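Local structure of meso-diaminopimelate dehydrogenase (Clostridium tetani, 3WGY) at residues 15-29 with 278-290. The protein is an NADP-dependent dehydrogenase that in its native form reversibly deaminates meso-2,6-diaminopimelate, captured here with 4-methyl-2-oxovalerate. The protein carries 6 engineered substitutions. Sequence-based numbering, arbitrary orientation.
Sequences IGKGVEKAIKQNDDM and EFTSSVLVAYSRA
Val285 pushes its two methyls into the apolar side of segment 15-29: CG2 lies 3.6 Å from Ala22 CB and also meets Val19 CG1 and Ile23 CG1, while CG1 rests 3.4 Å from Met29 SD. The split follows from chi1 of 174°, which sets CG1 anti to the backbone N. Helices 15-23 and 278-290 cross here at -58° with their axes 8.0 Å apart. At Gly18, which has no side chain, the backbones come close: Ser281 CB sits 3.3 Å from the Gly18 carbonyl carbon. The Ser281 hydroxyl lies between Ile15 O and Ala277 O, while a water bridges Gly18 O and Glu278 O.

At the far end, Arg289 grips Asp28 side-on: NE reaches OD2 and NH2 reaches OD1, each at 2.9 Å and on the syn side, with carboxylate and guanidinium planes only 11° apart. NH2 also donates to Asn26 OD1 at 2.8 Å, and Met29 CE covers one guanidinium face near its rim. Asn26 ND2 in turn donates to Ala22 O, which Gln25 N approaches from the opposite face, tying the amide back to the Ala22 carbonyl.

The glycine-rich sequence and strand-turn-helix around Gly16 are consistent with the dinucleotide-binding Rossmann fold, whose parallel sheet Val19 and Leu284 both touch through Ile67. Helix 276-296 thus fastens to helix 14-23 by apolar packing round Val285, with Ser281 and a bridging water at the close backbone approach. The two-pronged ion pair and the Asn26 acceptor would fix the guanidinium's rotation, and its positive charge would probably favour deprotonated Asp28.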
ATOM      1  N   ILE B  15      -6.835  -3.722  23.083  1.00 35.36           N
ATOM      2  CA  ILE B  15      -5.851  -2.996  22.288  1.00 35.34           C
ATOM      3  C   ILE B  15      -4.631  -2.621  23.134  1.00 34.54           C
ATOM      4  O   ILE B  15      -3.489  -2.754  22.685  1.00 33.90           O
ATOM      5  CB  ILE B  15      -6.475  -1.749  21.645  1.00 35.30           C
ATOM      6  CG1 ILE B  15      -7.660  -2.176  20.767  1.00 37.32           C
ATOM      7  CG2 ILE B  15      -5.429  -1.016  20.783  1.00 36.99           C
ATOM      8  CD1 ILE B  15      -8.335  -1.044  20.043  1.00 35.65           C
ATOM      9  N   GLY B  16      -4.871  -2.172  24.362  1.00 34.52           N
ATOM     10  CA  GLY B  16      -3.762  -1.824  25.236  1.00 33.73           C
ATOM     11  C   GLY B  16      -2.873  -3.043  25.415  1.00 33.98           C
ATOM     12  O   GLY B  16      -1.649  -2.955  25.302  1.00 33.78           O
ATOM     13  N   LYS B  17      -3.494  -4.189  25.690  1.00 34.31           N
ATOM     14  CA  LYS B  17      -2.763  -5.443  25.865  1.00 35.96           C
ATOM     15  C   LYS B  17      -2.032  -5.802  24.574  1.00 35.84           C
ATOM     16  O   LYS B  17      -0.903  -6.290  24.603  1.00 34.74           O
ATOM     17  CB  LYS B  17      -3.719  -6.584  26.240  1.00 36.37           C
ATOM     18  CG  LYS B  17      -4.215  -6.564  27.668  1.00 37.02           C
ATOM     19  CD  LYS B  17      -5.129  -7.754  27.925  1.00 41.83           C
ATOM     20  CE  LYS B  17      -5.432  -7.921  29.407  1.00 46.65           C
ATOM     21  NZ  LYS B  17      -6.036  -6.701  30.017  1.00 49.63           N
ATOM     22  N   GLY B  18      -2.687  -5.565  23.440  1.00 36.71           N
ATOM     23  CA  GLY B  18      -2.071  -5.853  22.157  1.00 35.24           C
ATOM     24  C   GLY B  18      -0.862  -4.967  21.912  1.00 34.91           C
ATOM     25  O   GLY B  18       0.136  -5.405  21.331  1.00 32.24           O
ATOM     26  N   VAL B  19      -0.950  -3.715  22.353  1.00 33.86           N
ATOM     27  CA  VAL B  19       0.148  -2.770  22.183  1.00 33.79           C
ATOM     28  C   VAL B  19       1.345  -3.201  23.019  1.00 35.58           C
ATOM     29  O   VAL B  19       2.485  -3.172  22.550  1.00 31.99           O
ATOM     30  CB  VAL B  19      -0.272  -1.348  22.600  1.00 33.44           C
ATOM     31  CG1 VAL B  19       0.940  -0.430  22.622  1.00 32.77           C
ATOM     32  CG2 VAL B  19      -1.303  -0.815  21.627  1.00 32.42           C
ATOM     33  N   GLU B  20       1.082  -3.596  24.263  1.00 37.28           N
ATOM     34  CA  GLU B  20       2.148  -4.037  25.149  1.00 39.36           C
ATOM     35  C   GLU B  20       2.891  -5.195  24.503  1.00 40.46           C
ATOM     36  O   GLU B  20       4.116  -5.263  24.550  1.00 41.47           O
ATOM     37  CB  GLU B  20       1.578  -4.480  26.500  1.00 40.17           C
ATOM     38  CG  GLU B  20       2.584  -5.205  27.388  1.00 39.16           C
ATOM     39  CD  GLU B  20       2.012  -5.551  28.746  1.00 40.00           C
ATOM     40  OE1 GLU B  20       0.884  -6.096  28.803  1.00 38.57           O
ATOM     41  OE2 GLU B  20       2.693  -5.285  29.753  1.00 40.13           O
ATOM     42  N   LYS B  21       2.136  -6.105  23.896  1.00 41.50           N
ATOM     43  CA  LYS B  21       2.721  -7.261  23.229  1.00 43.61           C
ATOM     44  C   LYS B  21       3.586  -6.862  22.043  1.00 41.83           C
ATOM     45  O   LYS B  21       4.731  -7.295  21.926  1.00 42.34           O
ATOM     46  CB  LYS B  21       1.621  -8.215  22.756  1.00 44.81           C
ATOM     47  CG  LYS B  21       1.449  -9.407  23.661  1.00 47.85           C
ATOM     48  CD  LYS B  21       0.155 -10.157  23.403  1.00 48.34           C
ATOM     49  CE  LYS B  21      -0.353 -10.737  24.720  1.00 50.02           C
ATOM     50  NZ  LYS B  21      -1.466 -11.715  24.570  1.00 52.45           N
ATOM     51  N   ALA B  22       3.038  -6.033  21.168  1.00 40.62           N
ATOM     52  CA  ALA B  22       3.765  -5.602  19.989  1.00 41.42           C
ATOM     53  C   ALA B  22       5.070  -4.882  20.327  1.00 41.38           C
ATOM     54  O   ALA B  22       6.064  -5.023  19.614  1.00 39.94           O
ATOM     55  CB  ALA B  22       2.880  -4.711  19.135  1.00 40.26           C
ATOM     56  N   ILE B  23       5.070  -4.113  21.409  1.00 41.71           N
ATOM     57  CA  ILE B  23       6.267  -3.392  21.796  1.00 42.54           C
ATOM     58  C   ILE B  23       7.412  -4.364  22.063  1.00 44.42           C
ATOM     59  O   ILE B  23       8.575  -3.994  21.956  1.00 47.07           O
ATOM     60  CB  ILE B  23       6.012  -2.508  23.036  1.00 42.29           C
ATOM     61  CG1 ILE B  23       5.091  -1.347  22.659  1.00 41.34           C
ATOM     62  CG2 ILE B  23       7.321  -1.952  23.563  1.00 42.77           C
ATOM     63  CD1 ILE B  23       4.716  -0.463  23.817  1.00 40.35           C
ATOM     64  N   LYS B  24       7.082  -5.610  22.389  1.00 45.74           N
ATOM     65  CA  LYS B  24       8.101  -6.627  22.647  1.00 46.49           C
ATOM     66  C   LYS B  24       8.776  -7.064  21.346  1.00 46.96           C
ATOM     67  O   LYS B  24       9.899  -7.581  21.365  1.00 44.72           O
ATOM     68  CB  LYS B  24       7.484  -7.851  23.333  1.00 47.47           C
ATOM     69  CG  LYS B  24       6.906  -7.580  24.721  1.00 48.02           C
ATOM     70  CD  LYS B  24       6.244  -8.835  25.280  1.00 49.62           C
ATOM     71  CE  LYS B  24       5.670  -8.596  26.668  1.00 50.93           C
ATOM     72  NZ  LYS B  24       6.735  -8.282  27.664  1.00 50.34           N
ATOM     73  N   GLN B  25       8.083  -6.862  20.223  1.00 45.58           N
ATOM     74  CA  GLN B  25       8.613  -7.215  18.906  1.00 45.29           C
ATOM     75  C   GLN B  25       9.433  -6.061  18.323  1.00 45.35           C
ATOM     76  O   GLN B  25       9.901  -6.143  17.190  1.00 46.64           O
ATOM     77  CB  GLN B  25       7.474  -7.547  17.925  1.00 44.45           C
ATOM     78  CG  GLN B  25       6.558  -8.681  18.349  1.00 44.03           C
ATOM     79  CD  GLN B  25       5.603  -9.110  17.242  1.00 46.81           C
ATOM     80  OE1 GLN B  25       4.964  -8.276  16.591  1.00 45.89           O
ATOM     81  NE2 GLN B  25       5.491 -10.420  17.033  1.00 43.55           N
ATOM     82  N   ASN B  26       9.605  -4.993  19.098  1.00 45.48           N
ATOM     83  CA  ASN B  26      10.346  -3.826  18.632  1.00 45.13           C
ATOM     84  C   ASN B  26      11.511  -3.438  19.540  1.00 46.44           C
ATOM     85  O   ASN B  26      11.358  -2.659  20.482  1.00 46.85           O
ATOM     86  CB  ASN B  26       9.383  -2.651  18.479  1.00 43.17           C
ATOM     87  CG  ASN B  26       8.332  -2.900  17.408  1.00 43.72           C
ATOM     88  OD1 ASN B  26       8.488  -2.492  16.256  1.00 42.34           O
ATOM     89  ND2 ASN B  26       7.266  -3.589  17.781  1.00 41.98           N
ATOM     90  N   ASP B  27      12.681  -3.979  19.225  1.00 46.92           N
ATOM     91  CA  ASP B  27      13.897  -3.730  19.989  1.00 46.92           C
ATOM     92  C   ASP B  27      14.252  -2.268  20.259  1.00 44.05           C
ATOM     93  O   ASP B  27      14.985  -1.982  21.203  1.00 44.78           O
ATOM     94  CB  ASP B  27      15.082  -4.418  19.305  1.00 50.19           C
ATOM     95  CG  ASP B  27      14.999  -5.933  19.381  1.00 53.84           C
ATOM     96  OD1 ASP B  27      14.996  -6.468  20.512  1.00 56.85           O
ATOM     97  OD2 ASP B  27      14.933  -6.588  18.317  1.00 54.88           O
ATOM     98  N   ASP B  28      13.755  -1.340  19.450  1.00 40.73           N
ATOM     99  CA  ASP B  28      14.078   0.069  19.675  1.00 38.98           C
ATOM    100  C   ASP B  28      13.071   0.789  20.575  1.00 39.35           C
ATOM    101  O   ASP B  28      13.162   2.005  20.782  1.00 38.76           O
ATOM    102  CB  ASP B  28      14.207   0.796  18.340  1.00 38.22           C
ATOM    103  CG  ASP B  28      12.889   0.917  17.603  1.00 39.14           C
ATOM    104  OD1 ASP B  28      12.051   0.001  17.718  1.00 35.12           O
ATOM    105  OD2 ASP B  28      12.709   1.930  16.892  1.00 40.96           O
ATOM    106  N   MET B  29      12.121   0.040  21.121  1.00 39.47           N
ATOM    107  CA  MET B  29      11.110   0.628  21.998  1.00 39.79           C
ATOM    108  C   MET B  29      11.105   0.027  23.392  1.00 39.09           C
ATOM    109  O   MET B  29      11.549  -1.105  23.607  1.00 37.10           O
ATOM    110  CB  MET B  29       9.719   0.458  21.403  1.00 37.56           C
ATOM    111  CG  MET B  29       9.469   1.283  20.176  1.00 37.27           C
ATOM    112  SD  MET B  29       7.834   0.903  19.531  1.00 41.43           S
ATOM    113  CE  MET B  29       7.942   1.654  17.902  1.00 30.29           C
ATOM    114  N   GLU B 278      -4.878  -7.283  17.718  1.00 31.76           N
ATOM    115  CA  GLU B 278      -3.424  -7.296  17.752  1.00 33.86           C
ATOM    116  C   GLU B 278      -2.819  -6.661  16.500  1.00 32.30           C
ATOM    117  O   GLU B 278      -1.688  -6.164  16.525  1.00 30.26           O
ATOM    118  CB  GLU B 278      -2.913  -8.724  17.912  1.00 34.80           C
ATOM    119  CG  GLU B 278      -3.403  -9.389  19.184  1.00 41.39           C
ATOM    120  CD  GLU B 278      -2.490 -10.507  19.625  1.00 43.69           C
ATOM    121  OE1 GLU B 278      -2.262 -11.451  18.837  1.00 45.64           O
ATOM    122  OE2 GLU B 278      -1.991 -10.430  20.765  1.00 48.34           O
ATOM    123  N   PHE B 279      -3.569  -6.669  15.405  1.00 30.46           N
ATOM    124  CA  PHE B 279      -3.055  -6.072  14.187  1.00 29.68           C
ATOM    125  C   PHE B 279      -3.144  -4.565  14.342  1.00 28.89           C
ATOM    126  O   PHE B 279      -2.201  -3.844  14.034  1.00 28.34           O
ATOM    127  CB  PHE B 279      -3.857  -6.508  12.971  1.00 30.05           C
ATOM    128  CG  PHE B 279      -3.315  -5.963  11.683  1.00 32.02           C
ATOM    129  CD1 PHE B 279      -2.172  -6.513  11.108  1.00 32.95           C
ATOM    130  CD2 PHE B 279      -3.913  -4.872  11.073  1.00 31.14           C
ATOM    131  CE1 PHE B 279      -1.632  -5.980   9.933  1.00 33.65           C
ATOM    132  CE2 PHE B 279      -3.382  -4.326   9.899  1.00 32.15           C
ATOM    133  CZ  PHE B 279      -2.240  -4.884   9.331  1.00 33.12           C
ATOM    134  N   THR B 280      -4.288  -4.094  14.821  1.00 29.59           N
ATOM    135  CA  THR B 280      -4.479  -2.668  15.052  1.00 31.31           C
ATOM    136  C   THR B 280      -3.362  -2.185  15.977  1.00 30.73           C
ATOM    137  O   THR B 280      -2.790  -1.116  15.776  1.00 32.33           O
ATOM    138  CB  THR B 280      -5.825  -2.394  15.738  1.00 30.72           C
ATOM    139  OG1 THR B 280      -6.884  -2.850  14.893  1.00 35.25           O
ATOM    140  CG2 THR B 280      -5.987  -0.899  16.003  1.00 30.46           C
ATOM    141  N   SER B 281      -3.062  -2.989  16.988  1.00 30.89           N
ATOM    142  CA  SER B 281      -2.007  -2.666  17.945  1.00 31.26           C
ATOM    143  C   SER B 281      -0.634  -2.561  17.283  1.00 31.86           C
ATOM    144  O   SER B 281       0.157  -1.673  17.617  1.00 32.30           O
ATOM    145  CB  SER B 281      -1.959  -3.722  19.047  1.00 32.33           C
ATOM    146  OG  SER B 281      -3.121  -3.666  19.845  1.00 34.07           O
ATOM    147  N   SER B 282      -0.342  -3.473  16.360  1.00 31.66           N
ATOM    148  CA  SER B 282       0.943  -3.449  15.664  1.00 32.09           C
ATOM    149  C   SER B 282       1.043  -2.180  14.840  1.00 31.00           C
ATOM    150  O   SER B 282       2.105  -1.560  14.758  1.00 30.13           O
ATOM    151  CB  SER B 282       1.092  -4.656  14.735  1.00 31.11           C
ATOM    152  OG  SER B 282       1.243  -5.840  15.478  1.00 37.06           O
ATOM    153  N   VAL B 283      -0.068  -1.803  14.217  1.00 26.92           N
ATOM    154  CA  VAL B 283      -0.094  -0.606  13.410  1.00 26.79           C
ATOM    155  C   VAL B 283       0.152   0.585  14.328  1.00 28.62           C
ATOM    156  O   VAL B 283       0.957   1.471  14.016  1.00 27.30           O
ATOM    157  CB  VAL B 283      -1.462  -0.434  12.694  1.00 27.93           C
ATOM    158  CG1 VAL B 283      -1.512   0.914  11.994  1.00 26.07           C
ATOM    159  CG2 VAL B 283      -1.671  -1.579  11.686  1.00 27.79           C
ATOM    160  N   LEU B 284      -0.532   0.596  15.472  1.00 28.69           N
ATOM    161  CA  LEU B 284      -0.366   1.693  16.425  1.00 29.54           C
ATOM    162  C   LEU B 284       1.100   1.839  16.826  1.00 27.70           C
ATOM    163  O   LEU B 284       1.645   2.948  16.836  1.00 29.03           O
ATOM    164  CB  LEU B 284      -1.238   1.470  17.671  1.00 31.90           C
ATOM    165  CG  LEU B 284      -2.746   1.705  17.483  1.00 33.59           C
ATOM    166  CD1 LEU B 284      -3.506   1.317  18.755  1.00 31.13           C
ATOM    167  CD2 LEU B 284      -2.979   3.171  17.145  1.00 30.94           C
ATOM    168  N   VAL B 285       1.739   0.722  17.144  1.00 28.60           N
ATOM    169  CA  VAL B 285       3.139   0.743  17.543  1.00 26.56           C
ATOM    170  C   VAL B 285       4.054   1.267  16.439  1.00 28.47           C
ATOM    171  O   VAL B 285       4.903   2.120  16.701  1.00 30.65           O
ATOM    172  CB  VAL B 285       3.619  -0.652  17.965  1.00 28.31           C
ATOM    173  CG1 VAL B 285       5.124  -0.625  18.245  1.00 27.02           C
ATOM    174  CG2 VAL B 285       2.855  -1.096  19.208  1.00 31.15           C
ATOM    175  N   ALA B 286       3.887   0.771  15.214  1.00 25.86           N
ATOM    176  CA  ALA B 286       4.727   1.220  14.109  1.00 25.98           C
ATOM    177  C   ALA B 286       4.616   2.729  13.916  1.00 26.41           C
ATOM    178  O   ALA B 286       5.625   3.422  13.711  1.00 25.23           O
ATOM    179  CB  ALA B 286       4.346   0.506  12.831  1.00 23.20           C
ATOM    180  N   TYR B 287       3.389   3.238  13.978  1.00 26.49           N
ATOM    181  CA  TYR B 287       3.166   4.666  13.820  1.00 28.96           C
ATOM    182  C   TYR B 287       3.725   5.470  14.994  1.00 31.51           C
ATOM    183  O   TYR B 287       3.964   6.670  14.869  1.00 31.58           O
ATOM    184  CB  TYR B 287       1.680   4.951  13.604  1.00 28.97           C
ATOM    185  CG  TYR B 287       1.325   4.919  12.131  1.00 30.06           C
ATOM    186  CD1 TYR B 287       1.550   6.033  11.319  1.00 27.21           C
ATOM    187  CD2 TYR B 287       0.879   3.744  11.527  1.00 28.87           C
ATOM    188  CE1 TYR B 287       1.351   5.978   9.938  1.00 29.38           C
ATOM    189  CE2 TYR B 287       0.675   3.676  10.143  1.00 28.23           C
ATOM    190  CZ  TYR B 287       0.921   4.795   9.357  1.00 29.78           C
ATOM    191  OH  TYR B 287       0.790   4.720   7.988  1.00 28.49           O
ATOM    192  N   SER B 288       3.954   4.806  16.125  1.00 32.95           N
ATOM    193  CA  SER B 288       4.535   5.484  17.281  1.00 34.83           C
ATOM    194  C   SER B 288       5.967   5.843  16.935  1.00 34.22           C
ATOM    195  O   SER B 288       6.464   6.895  17.331  1.00 34.67           O
ATOM    196  CB  SER B 288       4.526   4.584  18.516  1.00 33.78           C
ATOM    197  OG  SER B 288       3.252   4.611  19.124  1.00 42.58           O
ATOM    198  N   ARG B 289       6.628   4.958  16.194  1.00 34.90           N
ATOM    199  CA  ARG B 289       8.003   5.200  15.789  1.00 32.35           C
ATOM    200  C   ARG B 289       8.043   6.439  14.907  1.00 33.94           C
ATOM    201  O   ARG B 289       8.946   7.265  15.027  1.00 32.30           O
ATOM    202  CB  ARG B 289       8.570   4.003  15.015  1.00 30.92           C
ATOM    203  CG  ARG B 289      10.010   4.227  14.552  1.00 29.03           C
ATOM    204  CD  ARG B 289      10.627   3.001  13.895  1.00 31.51           C
ATOM    205  NE  ARG B 289      10.695   1.846  14.790  1.00 29.81           N
ATOM    206  CZ  ARG B 289       9.823   0.848  14.802  1.00 30.29           C
ATOM    207  NH1 ARG B 289       8.793   0.844  13.959  1.00 32.36           N
ATOM    208  NH2 ARG B 289       9.977  -0.147  15.662  1.00 30.62           N
ATOM    209  N   ALA B 290       7.055   6.566  14.023  1.00 33.68           N
ATOM    210  CA  ALA B 290       6.978   7.702  13.111  1.00 33.09           C
ATOM    211  C   ALA B 290       6.705   9.015  13.833  1.00 35.14           C
ATOM    212  O   ALA B 290       7.287  10.046  13.493  1.00 33.30           O
ATOM    213  CB  ALA B 290       5.899   7.465  12.069  1.00 33.18           C
TER
HETATM  214  O   HOH W   1       0.046  -6.775  18.791  1.00 45.65           O
HETATM  215  O   HOH W   2       2.412  -7.901  17.948  1.00 58.13           O